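Local coordinates for macro domain-containing protein (Thermosipho africanus, PDB 7OMU) that binds adenosine-5-diphosphoribose in the macro domain that makes up the C-terminal part of a larger chain, at residues Asn226-Glu231 / Pro382-Leu387; Thr241-Val246 / Lys349-Pro354. The protein carries 1 engineered substitution. All blocks are in the same frame, centred on the assembly; numbering follows the deposited sequence.

Contact 1. Residues Asn226-Glu231 / Pro382-Leu387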
loop_
_atom_site.group_PDB
_atom_site.type_symbol
_atom_site.label_atom_id
_atom_site.label_comp_id
_atom_site.label_asym_id
_atom_site.label_seq_id
_atom_site.Cartn_x
_atom_site.Cartn_y
_atom_site.Cartn_z
ATOM N N ASN A 226 16.347 -14.996 -7.776
ATOM C CA ASN A 226 16.123 -13.571 -8.137
ATOM C C ASN A 226 14.691 -13.338 -8.618
ATOM O O ASN A 226 14.121 -12.293 -8.251
ATOM C CB ASN A 226 17.100 -13.122 -9.220
ATOM C CG ASN A 226 18.524 -13.104 -8.716
ATOM O OD1 ASN A 226 18.752 -13.197 -7.511
ATOM N ND2 ASN A 226 19.479 -12.974 -9.622
ATOM N N LEU A 227 14.158 -14.251 -9.434
ATOM C CA LEU A 227 12.817 -14.117 -10.066
ATOM C C LEU A 227 11.753 -14.678 -9.121
ATOM O O LEU A 227 11.974 -15.766 -8.558
ATOM C CB LEU A 227 12.809 -14.860 -11.405
ATOM C CG LEU A 227 11.641 -14.536 -12.331
ATOM C CD1 LEU A 227 11.640 -13.061 -12.702
ATOM C CD2 LEU A 227 11.685 -15.405 -13.578
ATOM N N SER A 228 10.654 -13.942 -8.942
ATOM C CA SER A 228 9.435 -14.422 -8.244
ATOM C C SER A 228 8.194 -13.763 -8.855
ATOM O O SER A 228 8.300 -12.638 -9.385
ATOM C CB SER A 228 9.524 -14.224 -6.745
ATOM O OG SER A 228 9.682 -12.858 -6.410
ATOM N N LEU A 229 7.078 -14.494 -8.835
ATOM C CA LEU A 229 5.739 -14.019 -9.246
ATOM C C LEU A 229 5.047 -13.459 -8.009
ATOM O O LEU A 229 5.214 -14.049 -6.932
ATOM C CB LEU A 229 4.952 -15.192 -9.825
ATOM C CG LEU A 229 5.656 -15.981 -10.925
ATOM C CD1 LEU A 229 4.762 -17.111 -11.402
ATOM C CD2 LEU A 229 6.051 -15.082 -12.091
ATOM N N VAL A 230 4.299 -12.367 -8.156
ATOM C CA VAL A 230 3.721 -11.623 -7.004
ATOM C C VAL A 230 2.282 -11.218 -7.335
ATOM O O VAL A 230 2.094 -10.487 -8.329
ATOM C CB VAL A 230 4.595 -10.399 -6.670
ATOM C CG1 VAL A 230 4.067 -9.646 -5.463
ATOM C CG2 VAL A 230 6.060 -10.771 -6.469
ATOM N N GLU A 231 1.313 -11.701 -6.552
ATOM C CA GLU A 231 -0.024 -11.071 -6.412
ATOM C C GLU A 231 0.135 -9.900 -5.439
ATOM O O GLU A 231 0.436 -10.157 -4.263
ATOM C CB GLU A 231 -1.068 -12.051 -5.875
ATOM C CG GLU A 231 -1.580 -13.058 -6.885
ATOM C CD GLU A 231 -2.542 -14.093 -6.307
ATOM O OE1 GLU A 231 -3.237 -13.774 -5.319
ATOM O OE2 GLU A 231 -2.595 -15.229 -6.837
ATOM N N PRO A 382 17.312 -8.790 -8.101
ATOM C CA PRO A 382 15.939 -9.130 -7.730
ATOM C C PRO A 382 14.949 -8.678 -8.813
ATOM O O PRO A 382 15.072 -7.566 -9.288
ATOM C CB PRO A 382 15.701 -8.363 -6.422
ATOM C CG PRO A 382 17.088 -8.128 -5.867
ATOM C CD PRO A 382 17.979 -7.971 -7.080
ATOM N N VAL A 383 14.023 -9.557 -9.199
ATOM C CA VAL A 383 12.991 -9.285 -10.241
ATOM C C VAL A 383 11.651 -9.831 -9.750
ATOM O O VAL A 383 11.588 -11.022 -9.386
ATOM C CB VAL A 383 13.371 -9.907 -11.594
ATOM C CG1 VAL A 383 12.259 -9.735 -12.614
ATOM C CG2 VAL A 383 14.675 -9.341 -12.127
ATOM N N GLN A 384 10.619 -8.987 -9.758
ATOM C CA GLN A 384 9.230 -9.373 -9.408
ATOM C C GLN A 384 8.338 -9.178 -10.638
ATOM O O GLN A 384 8.126 -8.024 -11.043
ATOM C CB GLN A 384 8.746 -8.551 -8.217
ATOM C CG GLN A 384 9.564 -8.787 -6.962
ATOM C CD GLN A 384 8.997 -8.075 -5.761
ATOM O OE1 GLN A 384 8.306 -7.066 -5.881
ATOM N NE2 GLN A 384 9.300 -8.600 -4.585
ATOM N N ILE A 385 7.868 -10.277 -11.227
ATOM C CA ILE A 385 6.792 -10.253 -12.254
ATOM C C ILE A 385 5.469 -10.207 -11.492
ATOM O O ILE A 385 5.195 -11.146 -10.711
ATOM C CB ILE A 385 6.887 -11.458 -13.207
ATOM C CG1 ILE A 385 8.197 -11.440 -13.997
ATOM C CG2 ILE A 385 5.680 -11.503 -14.126
ATOM C CD1 ILE A 385 8.380 -12.627 -14.915
ATOM N N TYR A 386 4.700 -9.136 -11.685
ATOM C CA TYR A 386 3.429 -8.884 -10.962
ATOM C C TYR A 386 2.280 -9.439 -11.796
ATOM O O TYR A 386 1.971 -8.866 -12.867
ATOM C CB TYR A 386 3.295 -7.401 -10.616
ATOM C CG TYR A 386 3.899 -7.073 -9.277
ATOM C CD1 TYR A 386 5.256 -6.824 -9.139
ATOM C CD2 TYR A 386 3.119 -7.079 -8.134
ATOM C CE1 TYR A 386 5.818 -6.556 -7.903
ATOM C CE2 TYR A 386 3.662 -6.805 -6.891
ATOM C CZ TYR A 386 5.017 -6.549 -6.774
ATOM O OH TYR A 386 5.541 -6.294 -5.542
ATOM N N LEU A 387 1.681 -10.526 -11.302
ATOM C CA LEU A 387 0.569 -11.250 -11.969
ATOM C C LEU A 387 -0.617 -10.308 -12.146
ATOM O O LEU A 387 -0.875 -9.454 -11.296
ATOM C CB LEU A 387 0.163 -12.469 -11.133
ATOM C CG LEU A 387 1.238 -13.537 -10.930
ATOM C CD1 LEU A 387 0.716 -14.664 -10.052
ATOM C CD2 LEU A 387 1.739 -14.080 -12.262
#

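Contact 2. Residues Thr241-Val246 / Lys349-Pro354. With APR (adenosine-5-diphosphoribose), chain C.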
loop_
_atom_site.group_PDB
_atom_site.type_symbol
_atom_site.label_atom_id
_atom_site.label_comp_id
_atom_site.label_asym_id
_atom_site.label_seq_id
_atom_site.Cartn_x
_atom_site.Cartn_y
_atom_site.Cartn_z
ATOM N N THR A 241 13.377 -0.106 -9.689
ATOM C CA THR A 241 12.842 0.282 -11.019
ATOM C C THR A 241 11.467 -0.364 -11.193
ATOM O O THR A 241 11.382 -1.603 -11.152
ATOM C CB THR A 241 13.811 -0.112 -12.140
ATOM O OG1 THR A 241 15.018 0.635 -11.972
ATOM C CG2 THR A 241 13.252 0.136 -13.525
ATOM N N LEU A 242 10.432 0.459 -11.355
ATOM C CA LEU A 242 9.046 0.015 -11.642
ATOM C C LEU A 242 8.801 0.186 -13.141
ATOM O O LEU A 242 8.989 1.300 -13.659
ATOM C CB LEU A 242 8.058 0.839 -10.809
ATOM C CG LEU A 242 8.418 1.009 -9.331
ATOM C CD1 LEU A 242 7.295 1.720 -8.587
ATOM C CD2 LEU A 242 8.727 -0.332 -8.674
ATOM N N THR A 243 8.424 -0.897 -13.809
ATOM C CA THR A 243 8.125 -0.922 -15.258
ATOM C C THR A 243 6.651 -0.565 -15.446
ATOM O O THR A 243 5.835 -0.934 -14.595
ATOM C CB THR A 243 8.512 -2.276 -15.854
ATOM O OG1 THR A 243 9.787 -2.612 -15.308
ATOM C CG2 THR A 243 8.580 -2.255 -17.361
ATOM N N VAL A 244 6.340 0.168 -16.507
ATOM C CA VAL A 244 4.984 0.713 -16.777
ATOM C C VAL A 244 4.681 0.453 -18.249
ATOM O O VAL A 244 5.400 1.008 -19.102
ATOM C CB VAL A 244 4.924 2.212 -16.433
ATOM C CG1 VAL A 244 3.585 2.830 -16.812
ATOM C CG2 VAL A 244 5.236 2.462 -14.967
ATOM N N SER A 245 3.677 -0.383 -18.523
ATOM C CA SER A 245 3.199 -0.684 -19.895
ATOM C C SER A 245 2.620 0.604 -20.477
ATOM O O SER A 245 1.764 1.200 -19.807
ATOM C CB SER A 245 2.187 -1.799 -19.898
ATOM O OG SER A 245 2.284 -2.570 -18.709
ATOM N N VAL A 246 3.111 1.024 -21.644
ATOM C CA VAL A 246 2.666 2.251 -22.370
ATOM C C VAL A 246 2.467 1.909 -23.852
ATOM O O VAL A 246 2.839 0.790 -24.273
ATOM C CB VAL A 246 3.663 3.412 -22.186
ATOM C CG1 VAL A 246 3.764 3.837 -20.732
ATOM C CG2 VAL A 246 5.042 3.087 -22.735
ATOM N N LYS A 349 19.153 -1.699 -10.006
ATOM C CA LYS A 349 19.533 -2.538 -8.835
ATOM C C LYS A 349 18.519 -3.672 -8.657
ATOM O O LYS A 349 18.941 -4.775 -8.280
ATOM C CB LYS A 349 19.584 -1.717 -7.541
ATOM C CG LYS A 349 20.504 -0.505 -7.562
ATOM C CD LYS A 349 21.953 -0.840 -7.770
ATOM C CE LYS A 349 22.856 0.360 -7.572
ATOM N NZ LYS A 349 24.271 0.032 -7.872
ATOM N N SER A 350 17.234 -3.391 -8.874
ATOM C CA SER A 350 16.117 -4.364 -8.738
ATOM C C SER A 350 14.929 -3.900 -9.591
ATOM O O SER A 350 14.829 -2.695 -9.866
ATOM C CB SER A 350 15.737 -4.563 -7.291
ATOM O OG SER A 350 15.347 -3.345 -6.680
ATOM N N LEU A 351 14.068 -4.827 -10.004
ATOM C CA LEU A 351 13.077 -4.599 -11.086
ATOM C C LEU A 351 11.712 -5.203 -10.717
ATOM O O LEU A 351 11.658 -6.373 -10.290
ATOM C CB LEU A 351 13.641 -5.219 -12.367
ATOM C CG LEU A 351 12.862 -4.926 -13.644
ATOM C CD1 LEU A 351 12.929 -3.450 -13.995
ATOM C CD2 LEU A 351 13.387 -5.768 -14.789
ATOM N N ALA A 352 10.650 -4.417 -10.877
ATOM C CA ALA A 352 9.246 -4.876 -10.886
ATOM C C ALA A 352 8.674 -4.627 -12.283
ATOM O O ALA A 352 8.597 -3.458 -12.689
ATOM C CB ALA A 352 8.447 -4.158 -9.825
ATOM N N VAL A 353 8.326 -5.690 -13.006
ATOM C CA VAL A 353 7.587 -5.605 -14.299
ATOM C C VAL A 353 6.181 -6.145 -14.057
ATOM O O VAL A 353 6.011 -7.164 -13.386
ATOM C CB VAL A 353 8.308 -6.357 -15.436
ATOM C CG1 VAL A 353 9.753 -5.906 -15.599
ATOM C CG2 VAL A 353 8.269 -7.859 -15.243
ATOM N N PRO A 354 5.126 -5.474 -14.574
ATOM C CA PRO A 354 3.783 -6.039 -14.569
ATOM C C PRO A 354 3.664 -7.038 -15.720
ATOM O O PRO A 354 4.440 -6.941 -16.643
ATOM C CB PRO A 354 2.894 -4.815 -14.801
ATOM C CG PRO A 354 3.737 -3.931 -15.684
ATOM C CD PRO A 354 5.161 -4.148 -15.210
HETATM N N1 APR C . 0.291 -3.998 -9.447
HETATM C C2 APR C . 0.446 -5.058 -10.252
HETATM N N3 APR C . -0.174 -5.350 -11.394
HETATM C C4 APR C . -1.063 -4.391 -11.705
HETATM C C5 APR C . -1.338 -3.249 -10.981
HETATM C C6 APR C . -0.615 -3.051 -9.788
HETATM N N6 APR C . -0.775 -2.000 -8.988
HETATM N N7 APR C . -2.318 -2.499 -11.623
HETATM C C8 APR C . -2.611 -3.186 -12.702
HETATM N N9 APR C . -1.880 -4.351 -12.803
HETATM C "C1'" APR C . -1.935 -5.362 -13.862
HETATM C "C2'" APR C . -3.305 -5.502 -14.521
HETATM O "O2'" APR C . -4.074 -6.501 -13.885
HETATM C "C3'" APR C . -2.968 -5.860 -15.976
HETATM O "O3'" APR C . -3.275 -7.222 -16.247
HETATM O "O4'" APR C . -1.043 -4.976 -14.878
HETATM C "C4'" APR C . -1.464 -5.576 -16.128
HETATM C "C5'" APR C . -1.070 -4.674 -17.277
HETATM O "O5'" APR C . -1.681 -3.357 -17.122
HETATM P PA APR C . -2.206 -2.506 -18.389
HETATM O O1A APR C . -2.012 -1.050 -18.119
HETATM O O2A APR C . -3.580 -2.959 -18.759
HETATM O O3A APR C . -1.179 -2.942 -19.550
HETATM P PB APR C . -1.328 -3.381 -21.090
HETATM O O1B APR C . -2.257 -4.547 -21.157
HETATM O O2B APR C . 0.036 -3.543 -21.677
HETATM O O5D APR C . -2.040 -2.087 -21.733
HETATM C C5D APR C . -1.237 -0.950 -22.163
HETATM O O4D APR C . -2.909 0.655 -21.486
HETATM O O1D APR C . -1.577 1.203 -19.687
HETATM C C1D APR C . -2.172 1.695 -20.832
HETATM O O2D APR C . -1.000 3.560 -21.987
HETATM C C2D APR C . -1.094 2.157 -21.826
HETATM O O3D APR C . -2.331 2.195 -23.943
HETATM C C3D APR C . -1.443 1.440 -23.129
HETATM C C4D APR C . -2.138 0.178 -22.608
#

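Contact 1. Residues Asn226-Glu231 / Pro382-Leu387
Leu227-Val230 pair residue by residue with Val383-Tyr386 as parallel strands, their segment axes 4.7 Å apart and turned 37° against each other. Five backbone hydrogen bonds join them, from Val383 N to Asn226 O (2.9 Å) at one end to Leu387 N to Val230 O (3.0 Å) at the other. One face carries Leu227, Leu229, Val383 and Ile385. Leu227 has CG anti to its own N (chi1 -165°), which brings CD1 against CG1 of Val383 and within 4.0 Å of Ile385 CD1. Leu229 lies alongside Ile385, its CD2 3.9 Å from Ile385 CB. In the central sheet of the macro domain, an alpha/beta/alpha sandwich, this face is packed by helix 365-376, whose Trp365, Met372 and Cys373 touch Ile385. On the other face Val230 sits over the ring of Tyr386, a residue of the adenosine-5-diphosphoribose pocket: its CB is 3.8 Å from the ring centroid, a CH-pi contact 15° off the normal, and CG1 reaches CE2. The other methyl, CG2, leans on Gln384 CB at 3.9 Å. Tyr386 OH donates to Gln384 OE1 (2.9 Å) from above the amide carbonyl plane. Ser228 OG is hydrogen-bonded to Glu220 in the edge strand 219-222.

Contact 2. Residues Thr241-Val246 / Lys349-Pro354
Thr241-Thr243 run parallel to Leu351-Val353, the segment axes 4.8 Å apart at 18°, and three backbone hydrogen bonds join the two segments: Thr241 N to Ser350 O, Ala352 N to Thr241 O (2.9 Å) and Thr243 N to Ala352 O (2.8 Å). Ala352 O accepts a second bond, from Thr243 OG1 at 3.0 Å, the hydroxyl coming from above the carbonyl plane while the amide lies almost in line with the C=O bond. With OG1 beside its own backbone N (chi1 -44°), Thr243 presents amide and hydroxyl to the same oxygen. The side chain also runs next to that of Val353 on the same side of the sheet, with OG1 close to Val353 CG1. Leu351 CD1 touches both threonines of the other strand, Thr241 at CG2 (3.6 Å) and Thr243 at OG1. On the opposite face the contact is slimmer, Leu242 CD2 meeting Ala352 CB at 4.0 Å.

The hydrogen bonding stops at Pro354, which has no N-H; its CD instead rests against Thr243 O at 3.3 Å. Beyond it, Ser245 OG touches Pro354 CG, and Ser245 O receives a weak hydrogen bond from O1D of adenosine-5-diphosphoribose (3.3 Å). The C-terminal ends of these parallel strands border the ligand pocket, as in the macro domain fold, whose cleft lies at that edge of the central sheet. Strand 313-318 flanks 241-246 on its far side, bonded to Leu242, Val244 and Val246; helix 365-376 packs on Leu351 and Val353 through Met372 and Leu376, and helix 256-263 meets Val244.

Contacts 1 and 2 are successive strand pairs of one sheet, their centres about 10 Å apart, in the order 227-231, 383-386, 351-354, 241-246. The two inner strands join them: probable hydrogen bonds run from Gln384 N to Leu351 O and from Tyr386 N to Val353 O, each 2.9 Å. Strands 227-231 and 241-246 are consecutive in sequence but have two strands between them in the sheet, and both segments of contact 2 fall between those of contact 1 in sequence. Both reach adenosine-5-diphosphoribose: contact 1 through Tyr386, whose side chain comes within about 4 Å of it (nearest atoms), contact 2 through Ser245, Val246 and Pro354. Asp233 and Asn247 add hydrogen bonds to the same ligand.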